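Local coordinates for translation initiation factor eIF-2B (Pyrococcus horikoshii, PDB 1VB5), which probably acts in translation initiation, catalysing the exchange of GDP bound to initiation factor 2 for GTP, at residues B[20-32]-B[59-72]. Residues are numbered along the deposited sequence; the frame is centred on the assembly and turned at random.
Sequences GASWLAKKGAEAF and NPSMASLYNLARFI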
ATOM      1  N   GLY B  20     -12.165  10.430  11.230  1.00 46.15           N
ATOM      2  CA  GLY B  20     -12.191   9.090  11.789  1.00 49.72           C
ATOM      3  C   GLY B  20     -12.951   8.862  13.082  1.00 50.07           C
ATOM      4  O   GLY B  20     -13.965   9.507  13.348  1.00 53.20           O
ATOM      5  N   ALA B  21     -12.449   7.925  13.880  1.00 51.83           N
ATOM      6  CA  ALA B  21     -13.050   7.559  15.157  1.00 58.03           C
ATOM      7  C   ALA B  21     -13.576   8.759  15.945  1.00 58.49           C
ATOM      8  O   ALA B  21     -14.783   8.920  16.109  1.00 61.17           O
ATOM      9  CB  ALA B  21     -12.036   6.786  15.998  1.00 58.97           C
ATOM     10  N   SER B  22     -12.664   9.594  16.430  1.00 57.22           N
ATOM     11  CA  SER B  22     -13.025  10.775  17.206  1.00 49.98           C
ATOM     12  C   SER B  22     -14.302  11.465  16.720  1.00 49.08           C
ATOM     13  O   SER B  22     -15.260  11.608  17.477  1.00 48.19           O
ATOM     14  CB  SER B  22     -11.866  11.772  17.199  1.00 47.91           C
ATOM     15  OG  SER B  22     -12.228  12.968  17.862  1.00 54.33           O
ATOM     16  N   TRP B  23     -14.317  11.887  15.458  1.00 47.49           N
ATOM     17  CA  TRP B  23     -15.482  12.568  14.901  1.00 42.84           C
ATOM     18  C   TRP B  23     -16.760  11.742  15.056  1.00 44.14           C
ATOM     19  O   TRP B  23     -17.793  12.264  15.485  1.00 41.27           O
ATOM     20  CB  TRP B  23     -15.268  12.881  13.421  1.00 39.32           C
ATOM     21  CG  TRP B  23     -16.390  13.679  12.810  1.00 39.12           C
ATOM     22  CD1 TRP B  23     -16.554  15.034  12.860  1.00 37.74           C
ATOM     23  CD2 TRP B  23     -17.514  13.165  12.082  1.00 35.43           C
ATOM     24  NE1 TRP B  23     -17.710  15.396  12.208  1.00 35.89           N
ATOM     25  CE2 TRP B  23     -18.318  14.270  11.722  1.00 35.89           C
ATOM     26  CE3 TRP B  23     -17.921  11.878  11.699  1.00 34.40           C
ATOM     27  CZ2 TRP B  23     -19.507  14.128  10.995  1.00 35.05           C
ATOM     28  CZ3 TRP B  23     -19.105  11.737  10.977  1.00 34.10           C
ATOM     29  CH2 TRP B  23     -19.882  12.858  10.633  1.00 31.02           C
ATOM     30  N   LEU B  24     -16.692  10.462  14.694  1.00 41.99           N
ATOM     31  CA  LEU B  24     -17.854   9.584  14.803  1.00 42.55           C
ATOM     32  C   LEU B  24     -18.349   9.522  16.234  1.00 42.97           C
ATOM     33  O   LEU B  24     -19.556   9.522  16.483  1.00 45.36           O
ATOM     34  CB  LEU B  24     -17.517   8.165  14.336  1.00 44.63           C
ATOM     35  CG  LEU B  24     -17.460   7.899  12.833  1.00 45.00           C
ATOM     36  CD1 LEU B  24     -17.222   6.414  12.614  1.00 50.12           C
ATOM     37  CD2 LEU B  24     -18.761   8.326  12.168  1.00 43.08           C
ATOM     38  N   ALA B  25     -17.410   9.457  17.173  1.00 39.79           N
ATOM     39  CA  ALA B  25     -17.750   9.400  18.585  1.00 41.35           C
ATOM     40  C   ALA B  25     -18.591  10.619  18.957  1.00 37.45           C
ATOM     41  O   ALA B  25     -19.582  10.501  19.677  1.00 37.15           O
ATOM     42  CB  ALA B  25     -16.479   9.354  19.427  1.00 44.04           C
ATOM     43  N   LYS B  26     -18.196  11.785  18.453  1.00 36.51           N
ATOM     44  CA  LYS B  26     -18.924  13.017  18.731  1.00 38.11           C
ATOM     45  C   LYS B  26     -20.343  12.952  18.180  1.00 41.18           C
ATOM     46  O   LYS B  26     -21.295  13.320  18.864  1.00 44.68           O
ATOM     47  CB  LYS B  26     -18.196  14.220  18.133  1.00 34.55           C
ATOM     48  CG  LYS B  26     -16.859  14.504  18.782  1.00 42.36           C
ATOM     49  CD  LYS B  26     -16.234  15.775  18.239  1.00 46.75           C
ATOM     50  CE  LYS B  26     -14.862  16.006  18.855  1.00 48.40           C
ATOM     51  NZ  LYS B  26     -14.223  17.246  18.334  1.00 53.65           N
ATOM     52  N   LYS B  27     -20.482  12.484  16.944  1.00 39.46           N
ATOM     53  CA  LYS B  27     -21.795  12.371  16.320  1.00 39.43           C
ATOM     54  C   LYS B  27     -22.649  11.371  17.094  1.00 39.14           C
ATOM     55  O   LYS B  27     -23.860  11.548  17.227  1.00 40.55           O
ATOM     56  CB  LYS B  27     -21.659  11.916  14.863  1.00 42.49           C
ATOM     57  CG  LYS B  27     -20.811  12.837  13.993  1.00 42.76           C
ATOM     58  CD  LYS B  27     -21.428  14.221  13.850  1.00 47.00           C
ATOM     59  CE  LYS B  27     -22.750  14.172  13.097  1.00 50.74           C
ATOM     60  NZ  LYS B  27     -23.302  15.538  12.858  1.00 51.65           N
ATOM     61  N   GLY B  28     -22.011  10.318  17.596  1.00 36.83           N
ATOM     62  CA  GLY B  28     -22.730   9.315  18.363  1.00 35.69           C
ATOM     63  C   GLY B  28     -23.310   9.942  19.618  1.00 36.58           C
ATOM     64  O   GLY B  28     -24.454   9.673  19.990  1.00 31.81           O
ATOM     65  N   ALA B  29     -22.513  10.785  20.269  1.00 35.00           N
ATOM     66  CA  ALA B  29     -22.948  11.470  21.480  1.00 37.90           C
ATOM     67  C   ALA B  29     -24.085  12.423  21.121  1.00 39.93           C
ATOM     68  O   ALA B  29     -25.050  12.566  21.875  1.00 39.04           O
ATOM     69  CB  ALA B  29     -21.789  12.240  22.098  1.00 30.91           C
ATOM     70  N   GLU B  30     -23.962  13.071  19.964  1.00 42.13           N
ATOM     71  CA  GLU B  30     -24.984  13.997  19.487  1.00 42.20           C
ATOM     72  C   GLU B  30     -26.298  13.256  19.290  1.00 39.92           C
ATOM     73  O   GLU B  30     -27.374  13.820  19.487  1.00 42.17           O
ATOM     74  CB  GLU B  30     -24.565  14.630  18.158  1.00 46.68           C
ATOM     75  CG  GLU B  30     -23.546  15.749  18.278  1.00 62.08           C
ATOM     76  CD  GLU B  30     -23.119  16.292  16.919  1.00 69.66           C
ATOM     77  OE1 GLU B  30     -24.010  16.609  16.094  1.00 71.28           O
ATOM     78  OE2 GLU B  30     -21.896  16.403  16.678  1.00 64.92           O
ATOM     79  N   ALA B  31     -26.205  11.990  18.894  1.00 36.84           N
ATOM     80  CA  ALA B  31     -27.391  11.172  18.675  1.00 37.51           C
ATOM     81  C   ALA B  31     -28.145  10.999  19.989  1.00 41.60           C
ATOM     82  O   ALA B  31     -29.367  11.146  20.039  1.00 38.97           O
ATOM     83  CB  ALA B  31     -26.995   9.811  18.116  1.00 38.09           C
ATOM     84  N   PHE B  32     -27.413  10.686  21.055  1.00 41.59           N
ATOM     85  CA  PHE B  32     -28.038  10.502  22.359  1.00 42.45           C
ATOM     86  C   PHE B  32     -28.586  11.818  22.907  1.00 38.20           C
ATOM     87  O   PHE B  32     -29.641  11.832  23.531  1.00 35.27           O
ATOM     88  CB  PHE B  32     -27.053   9.878  23.354  1.00 34.08           C
ATOM     89  CG  PHE B  32     -26.796   8.416  23.114  1.00 29.42           C
ATOM     90  CD1 PHE B  32     -25.698   7.997  22.367  1.00 32.66           C
ATOM     91  CD2 PHE B  32     -27.666   7.455  23.620  1.00 26.80           C
ATOM     92  CE1 PHE B  32     -25.470   6.642  22.126  1.00 27.42           C
ATOM     93  CE2 PHE B  32     -27.449   6.100  23.386  1.00 31.63           C
ATOM     94  CZ  PHE B  32     -26.347   5.691  22.636  1.00 31.79           C
ATOM     95  N   ASN B  59     -19.996   1.319  12.784  1.00 35.21           N
ATOM     96  CA  ASN B  59     -18.667   0.809  12.466  1.00 33.42           C
ATOM     97  C   ASN B  59     -18.177  -0.077  13.603  1.00 33.84           C
ATOM     98  O   ASN B  59     -17.585   0.404  14.570  1.00 33.87           O
ATOM     99  CB  ASN B  59     -17.677   1.952  12.247  1.00 34.31           C
ATOM    100  CG  ASN B  59     -16.343   1.464  11.702  1.00 36.23           C
ATOM    101  OD1 ASN B  59     -15.840   0.416  12.114  1.00 39.44           O
ATOM    102  ND2 ASN B  59     -15.761   2.224  10.782  1.00 32.54           N
ATOM    103  N   PRO B  60     -18.428  -1.392  13.503  1.00 33.48           N
ATOM    104  CA  PRO B  60     -18.009  -2.351  14.530  1.00 33.12           C
ATOM    105  C   PRO B  60     -16.492  -2.400  14.738  1.00 33.03           C
ATOM    106  O   PRO B  60     -16.014  -3.092  15.635  1.00 31.71           O
ATOM    107  CB  PRO B  60     -18.564  -3.677  14.013  1.00 35.92           C
ATOM    108  CG  PRO B  60     -19.781  -3.255  13.238  1.00 37.49           C
ATOM    109  CD  PRO B  60     -19.273  -2.047  12.490  1.00 33.65           C
ATOM    110  N   SER B  61     -15.744  -1.672  13.909  1.00 27.17           N
ATOM    111  CA  SER B  61     -14.284  -1.641  14.024  1.00 31.84           C
ATOM    112  C   SER B  61     -13.803  -0.539  14.970  1.00 28.93           C
ATOM    113  O   SER B  61     -12.623  -0.481  15.312  1.00 25.64           O
ATOM    114  CB  SER B  61     -13.634  -1.432  12.646  1.00 32.74           C
ATOM    115  OG  SER B  61     -13.857  -2.536  11.782  1.00 31.45           O
ATOM    116  N   MET B  62     -14.712   0.339  15.383  1.00 30.21           N
ATOM    117  CA  MET B  62     -14.346   1.433  16.276  1.00 31.42           C
ATOM    118  C   MET B  62     -14.839   1.216  17.700  1.00 30.70           C
ATOM    119  O   MET B  62     -16.041   1.250  17.975  1.00 32.23           O
ATOM    120  CB  MET B  62     -14.877   2.760  15.732  1.00 34.20           C
ATOM    121  CG  MET B  62     -14.145   3.238  14.488  1.00 39.07           C
ATOM    122  SD  MET B  62     -14.693   4.861  13.943  1.00 59.61           S
ATOM    123  CE  MET B  62     -13.686   5.093  12.464  1.00 57.53           C
ATOM    124  N   ALA B  63     -13.890   0.997  18.601  1.00 23.06           N
ATOM    125  CA  ALA B  63     -14.194   0.756  20.004  1.00 25.88           C
ATOM    126  C   ALA B  63     -14.816   1.966  20.691  1.00 22.85           C
ATOM    127  O   ALA B  63     -15.507   1.823  21.694  1.00 22.05           O
ATOM    128  CB  ALA B  63     -12.925   0.341  20.741  1.00 17.83           C
ATOM    129  N   SER B  64     -14.569   3.154  20.152  1.00 23.58           N
ATOM    130  CA  SER B  64     -15.105   4.369  20.746  1.00 25.62           C
ATOM    131  C   SER B  64     -16.628   4.330  20.754  1.00 29.69           C
ATOM    132  O   SER B  64     -17.262   4.779  21.710  1.00 31.85           O
ATOM    133  CB  SER B  64     -14.614   5.601  19.983  1.00 21.96           C
ATOM    134  OG  SER B  64     -15.104   5.602  18.657  1.00 30.27           O
ATOM    135  N   LEU B  65     -17.215   3.781  19.695  1.00 27.27           N
ATOM    136  CA  LEU B  65     -18.665   3.691  19.611  1.00 24.63           C
ATOM    137  C   LEU B  65     -19.208   2.712  20.647  1.00 26.24           C
ATOM    138  O   LEU B  65     -20.229   2.973  21.286  1.00 29.17           O
ATOM    139  CB  LEU B  65     -19.087   3.268  18.203  1.00 25.91           C
ATOM    140  CG  LEU B  65     -18.658   4.246  17.107  1.00 26.96           C
ATOM    141  CD1 LEU B  65     -19.133   3.743  15.749  1.00 25.90           C
ATOM    142  CD2 LEU B  65     -19.238   5.623  17.398  1.00 25.53           C
ATOM    143  N   TYR B  66     -18.527   1.584  20.811  1.00 25.01           N
ATOM    144  CA  TYR B  66     -18.940   0.587  21.791  1.00 24.29           C
ATOM    145  C   TYR B  66     -18.834   1.154  23.212  1.00 25.78           C
ATOM    146  O   TYR B  66     -19.731   0.958  24.031  1.00 25.91           O
ATOM    147  CB  TYR B  66     -18.066  -0.665  21.683  1.00 23.41           C
ATOM    148  CG  TYR B  66     -18.253  -1.636  22.829  1.00 21.89           C
ATOM    149  CD1 TYR B  66     -19.147  -2.702  22.732  1.00 19.28           C
ATOM    150  CD2 TYR B  66     -17.543  -1.478  24.022  1.00 24.34           C
ATOM    151  CE1 TYR B  66     -19.328  -3.590  23.798  1.00 21.49           C
ATOM    152  CE2 TYR B  66     -17.718  -2.354  25.093  1.00 23.12           C
ATOM    153  CZ  TYR B  66     -18.606  -3.403  24.975  1.00 23.51           C
ATOM    154  OH  TYR B  66     -18.763  -4.271  26.032  1.00 37.09           O
ATOM    155  N   ASN B  67     -17.730   1.837  23.512  1.00 20.64           N
ATOM    156  CA  ASN B  67     -17.557   2.411  24.839  1.00 26.26           C
ATOM    157  C   ASN B  67     -18.539   3.557  25.084  1.00 27.17           C
ATOM    158  O   ASN B  67     -18.966   3.778  26.213  1.00 28.27           O
ATOM    159  CB  ASN B  67     -16.116   2.883  25.047  1.00 17.96           C
ATOM    160  CG  ASN B  67     -15.156   1.726  25.251  1.00 26.92           C
ATOM    161  OD1 ASN B  67     -15.484   0.753  25.928  1.00 23.16           O
ATOM    162  ND2 ASN B  67     -13.961   1.830  24.678  1.00 23.75           N
ATOM    163  N   LEU B  68     -18.893   4.284  24.030  1.00 29.54           N
ATOM    164  CA  LEU B  68     -19.856   5.370  24.165  1.00 30.28           C
ATOM    165  C   LEU B  68     -21.183   4.754  24.596  1.00 29.81           C
ATOM    166  O   LEU B  68     -21.837   5.241  25.521  1.00 28.52           O
ATOM    167  CB  LEU B  68     -20.042   6.103  22.831  1.00 33.01           C
ATOM    168  CG  LEU B  68     -21.324   6.945  22.687  1.00 38.49           C
ATOM    169  CD1 LEU B  68     -21.330   8.082  23.697  1.00 29.09           C
ATOM    170  CD2 LEU B  68     -21.421   7.493  21.274  1.00 33.02           C
ATOM    171  N   ALA B  69     -21.554   3.664  23.928  1.00 28.81           N
ATOM    172  CA  ALA B  69     -22.802   2.958  24.204  1.00 28.74           C
ATOM    173  C   ALA B  69     -22.920   2.455  25.640  1.00 31.25           C
ATOM    174  O   ALA B  69     -23.993   2.535  26.237  1.00 35.29           O
ATOM    175  CB  ALA B  69     -22.966   1.799  23.232  1.00 22.60           C
ATOM    176  N   ARG B  70     -21.832   1.928  26.194  1.00 26.73           N
ATOM    177  CA  ARG B  70     -21.858   1.428  27.566  1.00 30.02           C
ATOM    178  C   ARG B  70     -21.809   2.567  28.577  1.00 28.19           C
ATOM    179  O   ARG B  70     -22.184   2.390  29.734  1.00 29.02           O
ATOM    180  CB  ARG B  70     -20.678   0.486  27.833  1.00 32.30           C
ATOM    181  CG  ARG B  70     -20.640  -0.758  26.960  1.00 41.28           C
ATOM    182  CD  ARG B  70     -21.972  -1.486  26.949  1.00 45.18           C
ATOM    183  NE  ARG B  70     -21.860  -2.786  26.292  1.00 53.53           N
ATOM    184  CZ  ARG B  70     -22.885  -3.463  25.789  1.00 54.79           C
ATOM    185  NH1 ARG B  70     -24.114  -2.964  25.858  1.00 59.78           N
ATOM    186  NH2 ARG B  70     -22.681  -4.642  25.218  1.00 50.64           N
ATOM    187  N   PHE B  71     -21.337   3.728  28.139  1.00 27.97           N
ATOM    188  CA  PHE B  71     -21.242   4.888  29.015  1.00 27.81           C
ATOM    189  C   PHE B  71     -22.622   5.495  29.262  1.00 29.28           C
ATOM    190  O   PHE B  71     -22.914   5.971  30.360  1.00 28.35           O
ATOM    191  CB  PHE B  71     -20.328   5.943  28.398  1.00 29.36           C
ATOM    192  CG  PHE B  71     -19.953   7.044  29.347  1.00 32.07           C
ATOM    193  CD1 PHE B  71     -19.004   6.828  30.342  1.00 33.60           C
ATOM    194  CD2 PHE B  71     -20.564   8.293  29.261  1.00 31.19           C
ATOM    195  CE1 PHE B  71     -18.668   7.844  31.244  1.00 38.48           C
ATOM    196  CE2 PHE B  71     -20.234   9.314  30.158  1.00 32.72           C
ATOM    197  CZ  PHE B  71     -19.285   9.089  31.150  1.00 30.82           C
ATOM    198  N   ILE B  72     -23.463   5.483  28.233  1.00 30.86           N
ATOM    199  CA  ILE B  72     -24.813   6.024  28.348  1.00 31.28           C
ATOM    200  C   ILE B  72     -25.684   5.009  29.078  1.00 29.75           C
ATOM    201  O   ILE B  72     -25.896   3.899  28.601  1.00 28.86           O
ATOM    202  CB  ILE B  72     -25.417   6.340  26.953  1.00 30.45           C
ATOM    203  CG1 ILE B  72     -24.891   7.686  26.443  1.00 27.70           C
ATOM    204  CG2 ILE B  72     -26.936   6.430  27.045  1.00 30.04           C
ATOM    205  CD1 ILE B  72     -23.404   7.854  26.520  1.00 37.16           C
TER
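Leu68 fits as a knob into a hole formed by Ala25, Gly28, Ala29 and Phe32, a compact illustration of how small residues let two nearly parallel helices approach within the helical domain of the eIF-2B alpha/beta/delta family. The axes of 21-32 and 63-71 come within 9.1 Å and cross at -27°. With CG anti to the backbone N (chi1 161°), Leu68 directs CD2 onto the main chain of the opposing helix, 3.5 Å from Gly28 C; the methyl occupies the side of Gly28 that faces helix 63-71. Leu65 CD2 lies more loosely against Leu24, 4.0 Å from Leu24 O, and Ser64 OG sits loosely beside Ala25 CB. No hydrogen bond links the two segments, so apolar packing joins them.

At the C-terminal end the Phe32 ring packs against aliphatic side chains. Ile72, the first residue to leave helical geometry, places CG1 over one face of the Phe32 ring, 4.0 Å from its centroid and 15° off the normal, in a CH-pi contact. Its CG2 meets the ring at CD2 and CE2, while Leu68 CG approaches CE1 obliquely. Leu51 and Val55 of helix 41-58 also touch Phe32. Replacing this phenylalanine with an alanine would probably leave Ile72 without its aromatic partner and open a gap beside Leu68. Toward the middle of helix 21-32, Ala25 and Ala29 also pack on helix 78-106, which places the pair within a helical bundle.

At the N-terminal end the thioether of Met62 makes the main contact, where the Asn59-Met62 type I turn, containing an Asx turn made by Asn59 OD1 and Ser61 N, leads into helix 63-71. Extended beyond CG, Met62 crosses Leu24 at about a right angle and reaches the start of helix 21-32: SD lies 3.3 Å from Leu24 CD1, and CE 3.4 Å from Ala21 N.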